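Local coordinates for ribulose-1,5-bisphosphate carboxylase/oxygenase large subunit (Rhodopseudomonas palustris, PDB 3QFW), which adopts the fold of the RuBisCO large subunit but belongs to the RuBisCO-like proteins, so its reaction probably differs from carboxylation of ribulose bisphosphate, at residues P316-G321 against R332-D337. Numbering follows the deposited sequence.
Sequences PTPAGG and RFYGQD. With SO4 (sulfate ion), chain G.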
ATOM      1  N   PRO B 316       8.022   3.127  20.146  1.00 26.96           N
ATOM      2  CA  PRO B 316       8.388   3.992  19.024  1.00 25.90           C
ATOM      3  C   PRO B 316       9.877   3.854  18.757  1.00 29.38           C
ATOM      4  O   PRO B 316      10.679   3.888  19.694  1.00 29.42           O
ATOM      5  CB  PRO B 316       8.074   5.405  19.528  1.00 28.66           C
ATOM      6  CG  PRO B 316       7.385   5.235  20.861  1.00 35.77           C
ATOM      7  CD  PRO B 316       7.739   3.882  21.379  1.00 27.87           C
ATOM      8  N   THR B 317      10.248   3.685  17.496  1.00 27.05           N
ATOM      9  CA  THR B 317      11.636   3.439  17.160  1.00 25.87           C
ATOM     10  C   THR B 317      12.143   4.435  16.128  1.00 27.49           C
ATOM     11  O   THR B 317      12.148   4.146  14.922  1.00 29.12           O
ATOM     12  CB  THR B 317      11.805   2.005  16.659  1.00 26.94           C
ATOM     13  OG1 THR B 317      11.274   1.103  17.634  1.00 26.51           O
ATOM     14  CG2 THR B 317      13.262   1.688  16.387  1.00 28.16           C
ATOM     15  N   PRO B 318      12.574   5.617  16.594  1.00 27.42           N
ATOM     16  CA  PRO B 318      12.990   6.709  15.705  1.00 29.96           C
ATOM     17  C   PRO B 318      14.285   6.374  14.995  1.00 30.65           C
ATOM     18  O   PRO B 318      15.150   5.708  15.570  1.00 29.42           O
ATOM     19  CB  PRO B 318      13.253   7.883  16.667  1.00 33.32           C
ATOM     20  CG  PRO B 318      12.759   7.470  17.969  1.00 33.69           C
ATOM     21  CD  PRO B 318      12.682   5.990  18.014  1.00 30.20           C
ATOM     22  N   ALA B 319      14.419   6.878  13.776  1.00 28.78           N
ATOM     23  CA  ALA B 319      15.594   6.636  12.951  1.00 36.95           C
ATOM     24  C   ALA B 319      15.982   7.906  12.204  1.00 37.34           C
ATOM     25  O   ALA B 319      15.133   8.711  11.830  1.00 33.71           O
ATOM     26  CB  ALA B 319      15.342   5.506  11.979  1.00 34.38           C
ATOM     27  N   GLY B 320      17.283   8.087  12.009  1.00 42.26           N
ATOM     28  CA  GLY B 320      17.805   9.269  11.351  1.00 45.75           C
ATOM     29  C   GLY B 320      19.267   9.428  11.715  1.00 50.05           C
ATOM     30  O   GLY B 320      19.901   8.461  12.135  1.00 50.22           O
ATOM     31  N   GLY B 321      19.798  10.637  11.563  1.00 46.82           N
ATOM     32  CA  GLY B 321      21.192  10.900  11.872  1.00 52.80           C
ATOM     33  C   GLY B 321      21.471  10.853  13.364  1.00 53.91           C
ATOM     34  O   GLY B 321      21.995  11.812  13.940  1.00 56.73           O
ATOM     35  N   ARG B 332      15.373  13.164  26.156  1.00 29.51           N
ATOM     36  CA  ARG B 332      14.590  14.256  26.735  1.00 31.04           C
ATOM     37  C   ARG B 332      13.284  14.386  25.953  1.00 29.04           C
ATOM     38  O   ARG B 332      12.207  14.547  26.527  1.00 28.02           O
ATOM     39  CB  ARG B 332      15.358  15.574  26.683  1.00 31.79           C
ATOM     40  CG  ARG B 332      16.503  15.663  27.697  1.00 27.62           C
ATOM     41  CD  ARG B 332      17.413  16.871  27.429  1.00 34.54           C
ATOM     42  NE  ARG B 332      18.667  16.769  28.185  1.00 30.70           N
ATOM     43  CZ  ARG B 332      19.872  17.027  27.684  1.00 32.69           C
ATOM     44  NH1 ARG B 332      20.008  17.420  26.424  1.00 37.55           N
ATOM     45  NH2 ARG B 332      20.949  16.883  28.437  1.00 31.06           N
ATOM     46  N   PHE B 333      13.398  14.317  24.634  1.00 28.32           N
ATOM     47  CA  PHE B 333      12.237  14.481  23.774  1.00 30.40           C
ATOM     48  C   PHE B 333      11.212  13.370  23.968  1.00 31.00           C
ATOM     49  O   PHE B 333      10.025  13.631  24.176  1.00 32.05           O
ATOM     50  CB  PHE B 333      12.658  14.521  22.302  1.00 30.41           C
ATOM     51  CG  PHE B 333      11.537  14.905  21.379  1.00 32.96           C
ATOM     52  CD1 PHE B 333      11.181  16.235  21.232  1.00 30.57           C
ATOM     53  CD2 PHE B 333      10.823  13.938  20.685  1.00 32.59           C
ATOM     54  CE1 PHE B 333      10.142  16.604  20.400  1.00 32.75           C
ATOM     55  CE2 PHE B 333       9.784  14.295  19.849  1.00 35.13           C
ATOM     56  CZ  PHE B 333       9.442  15.625  19.699  1.00 38.76           C
ATOM     57  N   TYR B 334      11.678  12.129  23.899  1.00 29.79           N
ATOM     58  CA  TYR B 334      10.778  10.985  23.869  1.00 31.11           C
ATOM     59  C   TYR B 334      10.528  10.340  25.222  1.00 33.31           C
ATOM     60  O   TYR B 334       9.605   9.546  25.375  1.00 30.79           O
ATOM     61  CB  TYR B 334      11.318   9.917  22.909  1.00 30.98           C
ATOM     62  CG  TYR B 334      11.239  10.284  21.441  1.00 32.64           C
ATOM     63  CD1 TYR B 334      10.016  10.306  20.780  1.00 33.18           C
ATOM     64  CD2 TYR B 334      12.386  10.573  20.710  1.00 31.17           C
ATOM     65  CE1 TYR B 334       9.928  10.632  19.437  1.00 34.40           C
ATOM     66  CE2 TYR B 334      12.310  10.902  19.350  1.00 31.23           C
ATOM     67  CZ  TYR B 334      11.071  10.925  18.723  1.00 34.43           C
ATOM     68  OH  TYR B 334      10.966  11.244  17.381  1.00 32.02           O
ATOM     69  N   GLY B 335      11.340  10.677  26.219  1.00 30.84           N
ATOM     70  CA  GLY B 335      11.301   9.910  27.444  1.00 32.49           C
ATOM     71  C   GLY B 335      12.047   8.622  27.173  1.00 30.32           C
ATOM     72  O   GLY B 335      12.607   8.450  26.091  1.00 32.90           O
ATOM     73  N   GLN B 336      12.039   7.708  28.138  1.00 29.99           N
ATOM     74  CA  GLN B 336      12.862   6.503  28.053  1.00 31.83           C
ATOM     75  C   GLN B 336      12.134   5.299  27.461  1.00 33.71           C
ATOM     76  O   GLN B 336      12.746   4.259  27.233  1.00 30.31           O
ATOM     77  CB  GLN B 336      13.440   6.147  29.430  1.00 32.56           C
ATOM     78  CG  GLN B 336      14.438   7.161  29.946  1.00 34.89           C
ATOM     79  CD  GLN B 336      14.880   6.872  31.369  1.00 37.25           C
ATOM     80  OE1 GLN B 336      14.850   5.727  31.823  1.00 37.95           O
ATOM     81  NE2 GLN B 336      15.283   7.913  32.084  1.00 42.24           N
ATOM     82  N   ASP B 337      10.832   5.444  27.228  1.00 30.97           N
ATOM     83  CA  ASP B 337      10.052   4.397  26.569  1.00 30.40           C
ATOM     84  C   ASP B 337      10.168   4.538  25.045  1.00 32.06           C
ATOM     85  O   ASP B 337       9.209   4.892  24.351  1.00 31.05           O
ATOM     86  CB  ASP B 337       8.589   4.444  27.007  1.00 31.36           C
ATOM     87  CG  ASP B 337       8.368   3.864  28.396  1.00 35.25           C
ATOM     88  OD1 ASP B 337       9.243   3.122  28.897  1.00 34.45           O
ATOM     89  OD2 ASP B 337       7.298   4.142  28.979  1.00 31.39           O
TER
HETATM   90  S   SO4 G 380      24.070  17.042  25.651  1.00 59.89           S
HETATM   91  O1  SO4 G 380      24.335  15.624  25.403  1.00 52.27           O
HETATM   92  O2  SO4 G 380      25.131  17.834  25.025  1.00 57.74           O
HETATM   93  O3  SO4 G 380      24.046  17.310  27.082  1.00 48.88           O
HETATM   94  O4  SO4 G 380      22.771  17.403  25.081  1.00 50.96           O
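P318 sets its CG atom over one face of the Y334 ring, a worked example of how strand prolines and a helix-end aromatic can join without any hydrogen bond between their segments. In this CH-pi contact P318 CG stands 4.1 Å from the Y334 ring centroid, 26° off the normal, displaced toward the rim and 3.7 Å from Y334 CE2. On the opposite face F333 turns its ring edge to the tyrosine, with CD2 above the ring centre. With CG anti to the carbonyl carbon (chi1 -71°), Y334 carries its ring toward the strand, and its buried hydroxyl is hydrogen-bonded to N285. A leucine in its place would probably leave P318 and F333 without the flat surface between them and N285 without its hydroxyl mate.

The second touch is van der Waals: P316 CD lies 3.5 Å from the carbonyl oxygen D337 O, which also accepts a hydrogen bond from R305. G335, the first residue beyond the helix, has positive phi and leads the chain toward D337, whose carboxylate pairs with R123. Far from the prolines, R332 NH1 donates to sulfate O4 at 3.1 Å, the ion probably coming from the crystallisation liquor.

Within the TIM-barrel catalytic domain, the contact joins the C-terminal end of helix 327-334 to strand 315-319, inside a beta-alpha-beta unit in which 315-319 bonds through its backbone to strands 280-284 and 339-341, while helix 294-305 flanks both P316 and Y334.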